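Local atomic coordinates of fervidolysin (Fervidobacterium pennivorans, PDB entry 1R6V), a protein that degrades keratin into peptides as a subtilisin-like serine protease, allowing its thermophilic bacterium to grow on native feathers. Residues Arg41-Val44 against Asp45-Val48; Ala77-Lys80 against Ile81-Leu84; Asp320-Gly324 against Thr325-Ala329; Asn418-Gly421 against Trp422-Asp425. The protein carries 1 engineered substitution. All blocks are in the same frame, centred on the assembly; numbering follows the deposited sequence.

Contact 1 (Arg41-Val44 against Asp45-Val48); sequences RSEV and DKIV
Asp45 OD1 is gripped twice from the side of Arg41: NH1 donates to it directly at 2.9 Å, and water 1 donates to it while accepting from Arg41 NH2. The direct bond of this salt bridge is fairly straight, 159° at the hydrogen. OD1 lies at the guanidinium edge, near its plane, whereas NH1 meets the carboxylate from above, the two planes being turned 66° apart. Arg41 gets there with CG anti to its backbone N (chi1 175°) and a bend at chi2 that folds the chain over towards the next turn. NH2 also pairs with Glu58, so two acidic residues fix the guanidinium. Three residues apart, Glu43 and Lys46 form a second salt bridge, NZ sitting on the syn lone pair of OE2 at 2.8 Å; the glutamate is bent and the lysine extended beyond CG. The first backbone turns are tight, Asp45 N bonding to Ser42 O and Lys46 N to Glu43 O, both at 3.0 Å. Val48 N then reaches back four residues to Val44 O at 3.0 Å. Val44 and Ile47 face the strands 33-38, 64-68 and 89-93. This is the opening of an amphipathic helix packed on the antiparallel sheet of the alpha/beta propeptide domain.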
loop_
_atom_site.group_PDB
_atom_site.type_symbol
_atom_site.label_atom_id
_atom_site.label_comp_id
_atom_site.label_asym_id
_atom_site.label_seq_id
_atom_site.Cartn_x
_atom_site.Cartn_y
_atom_site.Cartn_z
ATOM N N ARG A 41 -20.311 3.647 -9.280
ATOM C CA ARG A 41 -20.245 5.022 -8.780
ATOM C C ARG A 41 -21.548 5.495 -8.119
ATOM O O ARG A 41 -21.517 6.292 -7.188
ATOM C CB ARG A 41 -19.855 5.979 -9.923
ATOM C CG ARG A 41 -19.868 7.483 -9.570
ATOM C CD ARG A 41 -18.919 7.821 -8.399
ATOM N NE ARG A 41 -18.959 9.239 -8.009
ATOM C CZ ARG A 41 -19.859 9.783 -7.192
ATOM N NH1 ARG A 41 -20.821 9.040 -6.658
ATOM N NH2 ARG A 41 -19.796 11.075 -6.896
ATOM N N SER A 42 -22.692 5.005 -8.587
ATOM C CA SER A 42 -23.955 5.441 -7.997
ATOM C C SER A 42 -24.103 5.006 -6.531
ATOM O O SER A 42 -24.724 5.707 -5.720
ATOM C CB SER A 42 -25.144 4.930 -8.824
ATOM O OG SER A 42 -25.308 3.531 -8.696
ATOM N N GLU A 43 -23.514 3.868 -6.182
ATOM C CA GLU A 43 -23.606 3.377 -4.815
ATOM C C GLU A 43 -22.878 4.285 -3.844
ATOM O O GLU A 43 -23.198 4.320 -2.657
ATOM C CB GLU A 43 -23.034 1.959 -4.696
ATOM C CG GLU A 43 -23.966 0.863 -5.184
ATOM C CD GLU A 43 -25.206 0.708 -4.307
ATOM O OE1 GLU A 43 -25.098 0.216 -3.158
ATOM O OE2 GLU A 43 -26.301 1.084 -4.769
ATOM N N VAL A 44 -21.876 5.001 -4.340
ATOM C CA VAL A 44 -21.122 5.904 -3.483
ATOM C C VAL A 44 -22.072 6.970 -2.943
ATOM O O VAL A 44 -21.909 7.447 -1.822
ATOM C CB VAL A 44 -19.960 6.579 -4.261
ATOM C CG1 VAL A 44 -19.203 7.540 -3.358
ATOM C CG2 VAL A 44 -19.000 5.504 -4.787
ATOM N N ASP A 45 -23.081 7.324 -3.730
ATOM C CA ASP A 45 -24.017 8.341 -3.285
ATOM C C ASP A 45 -24.789 7.903 -2.038
ATOM O O ASP A 45 -25.237 8.748 -1.269
ATOM C CB ASP A 45 -24.971 8.719 -4.419
ATOM C CG ASP A 45 -24.246 9.362 -5.600
ATOM O OD1 ASP A 45 -23.208 10.028 -5.377
ATOM O OD2 ASP A 45 -24.725 9.212 -6.745
ATOM N N LYS A 46 -24.933 6.591 -1.836
ATOM C CA LYS A 46 -25.618 6.079 -0.653
ATOM C C LYS A 46 -24.745 6.339 0.579
ATOM O O LYS A 46 -25.258 6.580 1.668
ATOM C CB LYS A 46 -25.897 4.583 -0.790
ATOM C CG LYS A 46 -26.928 4.247 -1.854
ATOM C CD LYS A 46 -27.151 2.748 -1.931
ATOM C CE LYS A 46 -28.260 2.389 -2.920
ATOM N NZ LYS A 46 -28.434 0.912 -2.999
ATOM N N ILE A 47 -23.423 6.287 0.399
ATOM C CA ILE A 47 -22.497 6.565 1.492
ATOM C C ILE A 47 -22.479 8.070 1.772
ATOM O O ILE A 47 -22.451 8.488 2.928
ATOM C CB ILE A 47 -21.053 6.107 1.146
ATOM C CG1 ILE A 47 -21.005 4.585 1.042
ATOM C CG2 ILE A 47 -20.076 6.585 2.218
ATOM C CD1 ILE A 47 -19.648 4.021 0.564
ATOM N N VAL A 48 -22.487 8.885 0.718
ATOM C CA VAL A 48 -22.463 10.335 0.900
ATOM C C VAL A 48 -23.669 10.767 1.731
ATOM O O VAL A 48 -23.541 11.536 2.684
ATOM C CB VAL A 48 -22.455 11.073 -0.469
ATOM C CG1 VAL A 48 -22.645 12.573 -0.269
ATOM C CG2 VAL A 48 -21.118 10.819 -1.171
HETATM O O HOH W 1 -21.720 12.845 -5.727
#

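Contact 2 (Ala77-Lys80 against Ile81-Leu84); sequences AYDK and IKAL
The C-terminal end of propeptide helix 74-81 carries this contact, where the helix gives way to a type I beta turn from Ile81 to Leu84 ahead of strand 89-93. Tyr78 O accepts two backbone donors: Lys82 N at 2.8 Å, straight at 160°, and Ile81 N at 3.1 Å, which comes from above the carbonyl plane. Ile81 N also makes a weak bond to Ala77 O, and CG1 and CD1 of Ile81 lie close against that same oxygen. The branched side chain of Ile81 goes on to pack against Val92. Leu84 CG lies 3.2 Å from Lys80 O, and the leucine rests on Ala50. On the polar side, Asp79 and Lys82 run side by side and join in a salt bridge. Asp79 OD1 is shared with Tyr524 OH, and Lys82 NZ with Gly522 O, so the pair ties the helix end to a distant part of the chain. Lys82 starts with CG between its backbone N and carbonyl carbon (chi1 78°), then extends until NZ stands above the carboxylate plane, 2.7 Å from Asp79 OD1.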
loop_
_atom_site.group_PDB
_atom_site.type_symbol
_atom_site.label_atom_id
_atom_site.label_comp_id
_atom_site.label_asym_id
_atom_site.label_seq_id
_atom_site.Cartn_x
_atom_site.Cartn_y
_atom_site.Cartn_z
ATOM N N ALA A 77 -18.211 7.360 10.761
ATOM C CA ALA A 77 -18.632 7.151 9.373
ATOM C C ALA A 77 -18.764 5.648 9.123
ATOM O O ALA A 77 -19.684 5.189 8.442
ATOM C CB ALA A 77 -17.605 7.770 8.389
ATOM N N TYR A 78 -17.825 4.874 9.656
ATOM C CA TYR A 78 -17.910 3.426 9.503
ATOM C C TYR A 78 -19.234 2.937 10.126
ATOM O O TYR A 78 -19.913 2.087 9.561
ATOM C CB TYR A 78 -16.753 2.736 10.225
ATOM C CG TYR A 78 -15.435 2.678 9.488
ATOM C CD1 TYR A 78 -15.150 3.542 8.425
ATOM C CD2 TYR A 78 -14.466 1.759 9.870
ATOM C CE1 TYR A 78 -13.909 3.479 7.755
ATOM C CE2 TYR A 78 -13.230 1.688 9.218
ATOM C CZ TYR A 78 -12.957 2.545 8.161
ATOM O OH TYR A 78 -11.731 2.446 7.501
ATOM N N ASP A 79 -19.593 3.471 11.287
ATOM C CA ASP A 79 -20.833 3.040 11.929
ATOM C C ASP A 79 -22.052 3.327 11.067
ATOM O O ASP A 79 -23.014 2.562 11.079
ATOM C CB ASP A 79 -21.012 3.707 13.298
ATOM C CG ASP A 79 -20.025 3.194 14.336
ATOM O OD1 ASP A 79 -19.616 2.012 14.261
ATOM O OD2 ASP A 79 -19.669 3.969 15.244
ATOM N N LYS A 80 -22.019 4.431 10.321
ATOM C CA LYS A 80 -23.134 4.796 9.447
ATOM C C LYS A 80 -23.182 3.977 8.161
ATOM O O LYS A 80 -24.217 3.900 7.505
ATOM C CB LYS A 80 -23.037 6.272 9.050
ATOM C CG LYS A 80 -23.365 7.258 10.155
ATOM C CD LYS A 80 -24.863 7.414 10.297
ATOM C CE LYS A 80 -25.198 8.562 11.227
ATOM N NZ LYS A 80 -26.633 8.951 11.123
ATOM N N ILE A 81 -22.050 3.375 7.806
ATOM C CA ILE A 81 -21.916 2.615 6.574
ATOM C C ILE A 81 -22.034 1.101 6.717
ATOM O O ILE A 81 -22.601 0.437 5.852
ATOM C CB ILE A 81 -20.528 2.898 5.922
ATOM C CG1 ILE A 81 -20.367 4.397 5.627
ATOM C CG2 ILE A 81 -20.377 2.082 4.632
ATOM C CD1 ILE A 81 -18.934 4.797 5.229
ATOM N N LYS A 82 -21.508 0.584 7.822
ATOM C CA LYS A 82 -21.452 -0.856 8.071
ATOM C C LYS A 82 -22.728 -1.655 7.966
ATOM O O LYS A 82 -22.682 -2.857 7.694
ATOM C CB LYS A 82 -20.801 -1.125 9.425
ATOM C CG LYS A 82 -21.695 -0.915 10.629
ATOM C CD LYS A 82 -20.862 -0.876 11.897
ATOM C CE LYS A 82 -21.748 -0.673 13.116
ATOM N NZ LYS A 82 -20.973 -0.363 14.347
ATOM N N ALA A 83 -23.870 -1.008 8.169
ATOM C CA ALA A 83 -25.135 -1.726 8.086
ATOM C C ALA A 83 -25.985 -1.303 6.889
ATOM O O ALA A 83 -27.179 -1.603 6.844
ATOM C CB ALA A 83 -25.932 -1.537 9.397
ATOM N N LEU A 84 -25.379 -0.620 5.917
ATOM C CA LEU A 84 -26.124 -0.161 4.739
ATOM C C LEU A 84 -26.400 -1.214 3.678
ATOM O O LEU A 84 -27.268 -1.026 2.826
ATOM C CB LEU A 84 -25.412 1.017 4.071
ATOM C CG LEU A 84 -25.295 2.293 4.897
ATOM C CD1 LEU A 84 -24.560 3.357 4.087
ATOM C CD2 LEU A 84 -26.690 2.783 5.289
#

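Contact 3 (Asp320-Gly324 against Thr325-Ala329); sequences DYYGG and TFRVA
Tyr322 O is held from opposite faces of its carbonyl plane, by Thr325 N at 3.2 Å and by Arg327 NH1 at 2.6 Å; Thr325 OG1 adds a weak bond. NH1 keeps the oxygen near the guanidinium plane, though the bond is bent to 131°. Bends at chi2 and chi3 carry the arginine over to the neighbouring strand, alongside Tyr322, whose ring meets NH1 at its edge. The ring of Tyr321 and that of Phe326 form a T-shaped pair: Tyr321 CD1 stands over the centre of the Phe326 face, centroids 4.8 Å apart and planes at 69°. Tyr113 of the propeptide completes this aromatic cluster, meeting both rings, and Trp136 and Ala140 of helix 136-140 also touch Phe326. The two strands make a beta hairpin closed by a type I' turn from Tyr322 to Thr325, with Gly323 and Gly324 at its corners, both at positive phi. Tyr321 and Phe326 stand directly opposite each other as a non-hydrogen-bonded pair, so both rings lie on one face, while Asp320, Tyr322, Thr325 and Arg327 occupy the other. Tyr322 N bonds to Thr325 O at 3.1 Å. At the next hydrogen-bonded pair Asp320 N meets Arg327 O at 2.8 Å, and Arg327 N returns to Asp320 O at 3.1 Å. Further out, water 2 donates to both Asp320 OD2 and Ala329 O, bridging the open end of the hairpin.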
loop_
_atom_site.group_PDB
_atom_site.type_symbol
_atom_site.label_atom_id
_atom_site.label_comp_id
_atom_site.label_asym_id
_atom_site.label_seq_id
_atom_site.Cartn_x
_atom_site.Cartn_y
_atom_site.Cartn_z
ATOM N N ASP A 320 27.237 3.601 1.321
ATOM C CA ASP A 320 28.302 4.503 1.737
ATOM C C ASP A 320 29.567 3.806 1.210
ATOM O O ASP A 320 29.501 2.698 0.679
ATOM C CB ASP A 320 28.286 4.556 3.276
ATOM C CG ASP A 320 29.274 5.556 3.871
ATOM O OD1 ASP A 320 29.862 6.374 3.137
ATOM O OD2 ASP A 320 29.448 5.520 5.112
ATOM N N TYR A 321 30.713 4.449 1.325
ATOM C CA TYR A 321 31.948 3.812 0.896
ATOM C C TYR A 321 32.993 4.274 1.902
ATOM O O TYR A 321 33.174 5.468 2.098
ATOM C CB TYR A 321 32.343 4.263 -0.509
ATOM C CG TYR A 321 33.570 3.562 -1.029
ATOM C CD1 TYR A 321 33.475 2.323 -1.668
ATOM C CD2 TYR A 321 34.840 4.120 -0.845
ATOM C CE1 TYR A 321 34.615 1.650 -2.115
ATOM C CE2 TYR A 321 35.988 3.461 -1.286
ATOM C CZ TYR A 321 35.871 2.227 -1.921
ATOM O OH TYR A 321 37.004 1.567 -2.369
ATOM N N TYR A 322 33.659 3.324 2.550
ATOM C CA TYR A 322 34.668 3.672 3.541
ATOM C C TYR A 322 35.570 2.464 3.735
ATOM O O TYR A 322 35.124 1.325 3.610
ATOM C CB TYR A 322 34.004 4.042 4.863
ATOM C CG TYR A 322 34.969 4.571 5.901
ATOM C CD1 TYR A 322 35.418 5.887 5.848
ATOM C CD2 TYR A 322 35.463 3.747 6.916
ATOM C CE1 TYR A 322 36.340 6.377 6.777
ATOM C CE2 TYR A 322 36.393 4.236 7.853
ATOM C CZ TYR A 322 36.826 5.545 7.772
ATOM O OH TYR A 322 37.775 6.028 8.657
ATOM N N GLY A 323 36.840 2.712 4.028
ATOM C CA GLY A 323 37.756 1.602 4.223
ATOM C C GLY A 323 37.910 0.731 2.990
ATOM O O GLY A 323 38.105 -0.485 3.095
ATOM N N GLY A 324 37.804 1.352 1.818
ATOM C CA GLY A 324 37.962 0.635 0.570
ATOM C C GLY A 324 36.865 -0.337 0.194
ATOM O O GLY A 324 37.079 -1.206 -0.647
ATOM N N THR A 325 35.694 -0.210 0.812
ATOM C CA THR A 325 34.581 -1.098 0.488
ATOM C C THR A 325 33.237 -0.382 0.562
ATOM O O THR A 325 33.047 0.559 1.336
ATOM C CB THR A 325 34.509 -2.314 1.449
ATOM O OG1 THR A 325 34.215 -1.863 2.776
ATOM C CG2 THR A 325 35.833 -3.062 1.471
ATOM N N PHE A 326 32.303 -0.820 -0.269
ATOM C CA PHE A 326 30.977 -0.247 -0.218
ATOM C C PHE A 326 30.326 -0.887 1.000
ATOM O O PHE A 326 30.732 -1.966 1.428
ATOM C CB PHE A 326 30.185 -0.614 -1.478
ATOM C CG PHE A 326 30.536 0.219 -2.673
ATOM C CD1 PHE A 326 31.465 -0.228 -3.609
ATOM C CD2 PHE A 326 29.970 1.478 -2.838
ATOM C CE1 PHE A 326 31.827 0.567 -4.681
ATOM C CE2 PHE A 326 30.328 2.279 -3.909
ATOM C CZ PHE A 326 31.257 1.829 -4.832
ATOM N N ARG A 327 29.321 -0.232 1.559
ATOM C CA ARG A 327 28.613 -0.765 2.713
ATOM C C ARG A 327 27.269 -0.069 2.843
ATOM O O ARG A 327 27.110 1.053 2.372
ATOM C CB ARG A 327 29.443 -0.555 3.983
ATOM C CG ARG A 327 29.951 0.871 4.157
ATOM C CD ARG A 327 31.437 0.869 4.502
ATOM N NE ARG A 327 31.671 0.090 5.713
ATOM C CZ ARG A 327 32.866 -0.156 6.241
ATOM N NH1 ARG A 327 33.958 0.319 5.666
ATOM N NH2 ARG A 327 32.962 -0.892 7.347
ATOM N N VAL A 328 26.303 -0.740 3.462
ATOM C CA VAL A 328 24.985 -0.149 3.650
ATOM C C VAL A 328 25.168 1.041 4.583
ATOM O O VAL A 328 25.898 0.944 5.566
ATOM C CB VAL A 328 24.010 -1.156 4.277
ATOM C CG1 VAL A 328 22.588 -0.622 4.217
ATOM C CG2 VAL A 328 24.113 -2.475 3.545
ATOM N N ALA A 329 24.508 2.152 4.274
ATOM C CA ALA A 329 24.641 3.374 5.067
ATOM C C ALA A 329 24.363 3.201 6.554
ATOM O O ALA A 329 24.886 3.956 7.380
ATOM C CB ALA A 329 23.756 4.461 4.493
HETATM O O HOH W 2 26.711 6.084 6.222
#

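Contact 4 (Asn418-Gly421 against Trp422-Asp425); sequences NGNG and WDHD
Asn420 and Asp423 both place CG between their own backbone N and carbonyl carbon (chi1 54° and 58°), which turns amide and carboxylate towards each other inside the bend of the chain. Asp423 OD2 thereby accepts two amide N-H groups. Asn420 ND2 comes in on the anti lone pair of Asp423 OD2 at 2.9 Å, with the oxygen close to the amide plane and 155° at the hydrogen. Asn418 ND2 reaches Asp423 OD2 on its syn side, a little out of the carboxylate plane, at 3.0 Å. Both asparagines cross the aspartate at about a right angle. The chain here is an irregular surface loop of the subtilase domain between helices 403-413 and 433-438, and its two glycines, Gly419 and Gly421, adopt positive phi. Asp416 braces it from before, bonding to Gly419 N and weakly to Gly421 N. The other oxygen of Asp423 serves the residues that follow: OD1 accepts from Thr426 N and, in a weak Asx turn, from Asp425 N at 3.0 Å. Trp422 N makes a weak bond to Asn420 O at 3.0 Å, and the indole extends away from the bend to meet the ring of Tyr428.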
loop_
_atom_site.group_PDB
_atom_site.type_symbol
_atom_site.label_atom_id
_atom_site.label_comp_id
_atom_site.label_asym_id
_atom_site.label_seq_id
_atom_site.Cartn_x
_atom_site.Cartn_y
_atom_site.Cartn_z
ATOM N N ASN A 418 29.689 -7.342 -1.522
ATOM C CA ASN A 418 29.821 -8.191 -0.343
ATOM C C ASN A 418 30.306 -9.599 -0.684
ATOM O O ASN A 418 30.894 -10.277 0.160
ATOM C CB ASN A 418 28.498 -8.290 0.412
ATOM C CG ASN A 418 28.244 -7.087 1.284
ATOM O OD1 ASN A 418 29.178 -6.511 1.852
ATOM N ND2 ASN A 418 26.980 -6.705 1.413
ATOM N N GLY A 419 30.044 -10.039 -1.910
ATOM C CA GLY A 419 30.478 -11.362 -2.330
ATOM C C GLY A 419 29.482 -12.472 -2.058
ATOM O O GLY A 419 29.678 -13.607 -2.500
ATOM N N ASN A 420 28.416 -12.150 -1.332
ATOM C CA ASN A 420 27.378 -13.119 -0.996
ATOM C C ASN A 420 26.294 -13.225 -2.076
ATOM O O ASN A 420 25.396 -14.055 -1.971
ATOM C CB ASN A 420 26.711 -12.739 0.325
ATOM C CG ASN A 420 26.189 -11.310 0.320
ATOM O OD1 ASN A 420 25.971 -10.719 -0.749
ATOM N ND2 ASN A 420 25.975 -10.748 1.514
ATOM N N GLY A 421 26.358 -12.370 -3.091
ATOM C CA GLY A 421 25.363 -12.430 -4.151
ATOM C C GLY A 421 24.076 -11.661 -3.897
ATOM O O GLY A 421 23.615 -10.924 -4.770
ATOM N N TRP A 422 23.491 -11.843 -2.718
ATOM C CA TRP A 422 22.253 -11.169 -2.339
ATOM C C TRP A 422 22.098 -11.170 -0.824
ATOM O O TRP A 422 22.462 -12.146 -0.163
ATOM C CB TRP A 422 21.047 -11.889 -2.930
ATOM C CG TRP A 422 19.737 -11.268 -2.536
ATOM C CD1 TRP A 422 19.070 -10.268 -3.196
ATOM C CD2 TRP A 422 18.940 -11.587 -1.386
ATOM N NE1 TRP A 422 17.909 -9.951 -2.530
ATOM C CE2 TRP A 422 17.804 -10.742 -1.416
ATOM C CE3 TRP A 422 19.074 -12.501 -0.332
ATOM C CZ2 TRP A 422 16.810 -10.784 -0.437
ATOM C CZ3 TRP A 422 18.079 -12.542 0.645
ATOM C CH2 TRP A 422 16.962 -11.686 0.582
ATOM N N ASP A 423 21.553 -10.081 -0.282
ATOM C CA ASP A 423 21.302 -9.959 1.153
ATOM C C ASP A 423 20.193 -8.936 1.425
ATOM O O ASP A 423 19.840 -8.161 0.542
ATOM C CB ASP A 423 22.590 -9.598 1.915
ATOM C CG ASP A 423 23.224 -8.302 1.445
ATOM O OD1 ASP A 423 22.529 -7.261 1.455
ATOM O OD2 ASP A 423 24.427 -8.327 1.083
ATOM N N HIS A 424 19.634 -8.959 2.637
ATOM C CA HIS A 424 18.547 -8.053 3.026
ATOM C C HIS A 424 18.963 -6.596 3.176
ATOM O O HIS A 424 18.117 -5.710 3.285
ATOM C CB HIS A 424 17.923 -8.491 4.361
ATOM C CG HIS A 424 17.133 -9.760 4.285
ATOM N ND1 HIS A 424 15.876 -9.886 4.839
ATOM C CD2 HIS A 424 17.429 -10.967 3.748
ATOM C CE1 HIS A 424 15.433 -11.117 4.646
ATOM N NE2 HIS A 424 16.357 -11.793 3.987
ATOM N N ASP A 425 20.261 -6.337 3.196
ATOM C CA ASP A 425 20.721 -4.967 3.374
ATOM C C ASP A 425 20.783 -4.168 2.074
ATOM O O ASP A 425 20.272 -3.045 1.991
ATOM C CB ASP A 425 22.102 -4.968 4.038
ATOM C CG ASP A 425 22.043 -5.354 5.498
ATOM O OD1 ASP A 425 23.114 -5.511 6.124
ATOM O OD2 ASP A 425 20.921 -5.494 6.026
#

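The four contacts form two pairs at opposite sides of the chain's centre. Contacts 1 and 2 belong to the propeptide, with centres 13 Å apart, and their helices touch where Ile47 CG2 lies 3.7 Å from Ile81 CD1. Contacts 3 and 4 belong to the catalytic domain, centres 14 Å apart, and meet through the side chains of Val328 and Asp425. Between the pairs the centres are about 49 to 55 Å apart. Contact 3 comes nearest the catalytic machinery, the side chain of Ala329 lying about 11 Å from that of Ser381, the inferred charge-relay serine; contacts 1, 2 and 4 lie away from the annotated sites.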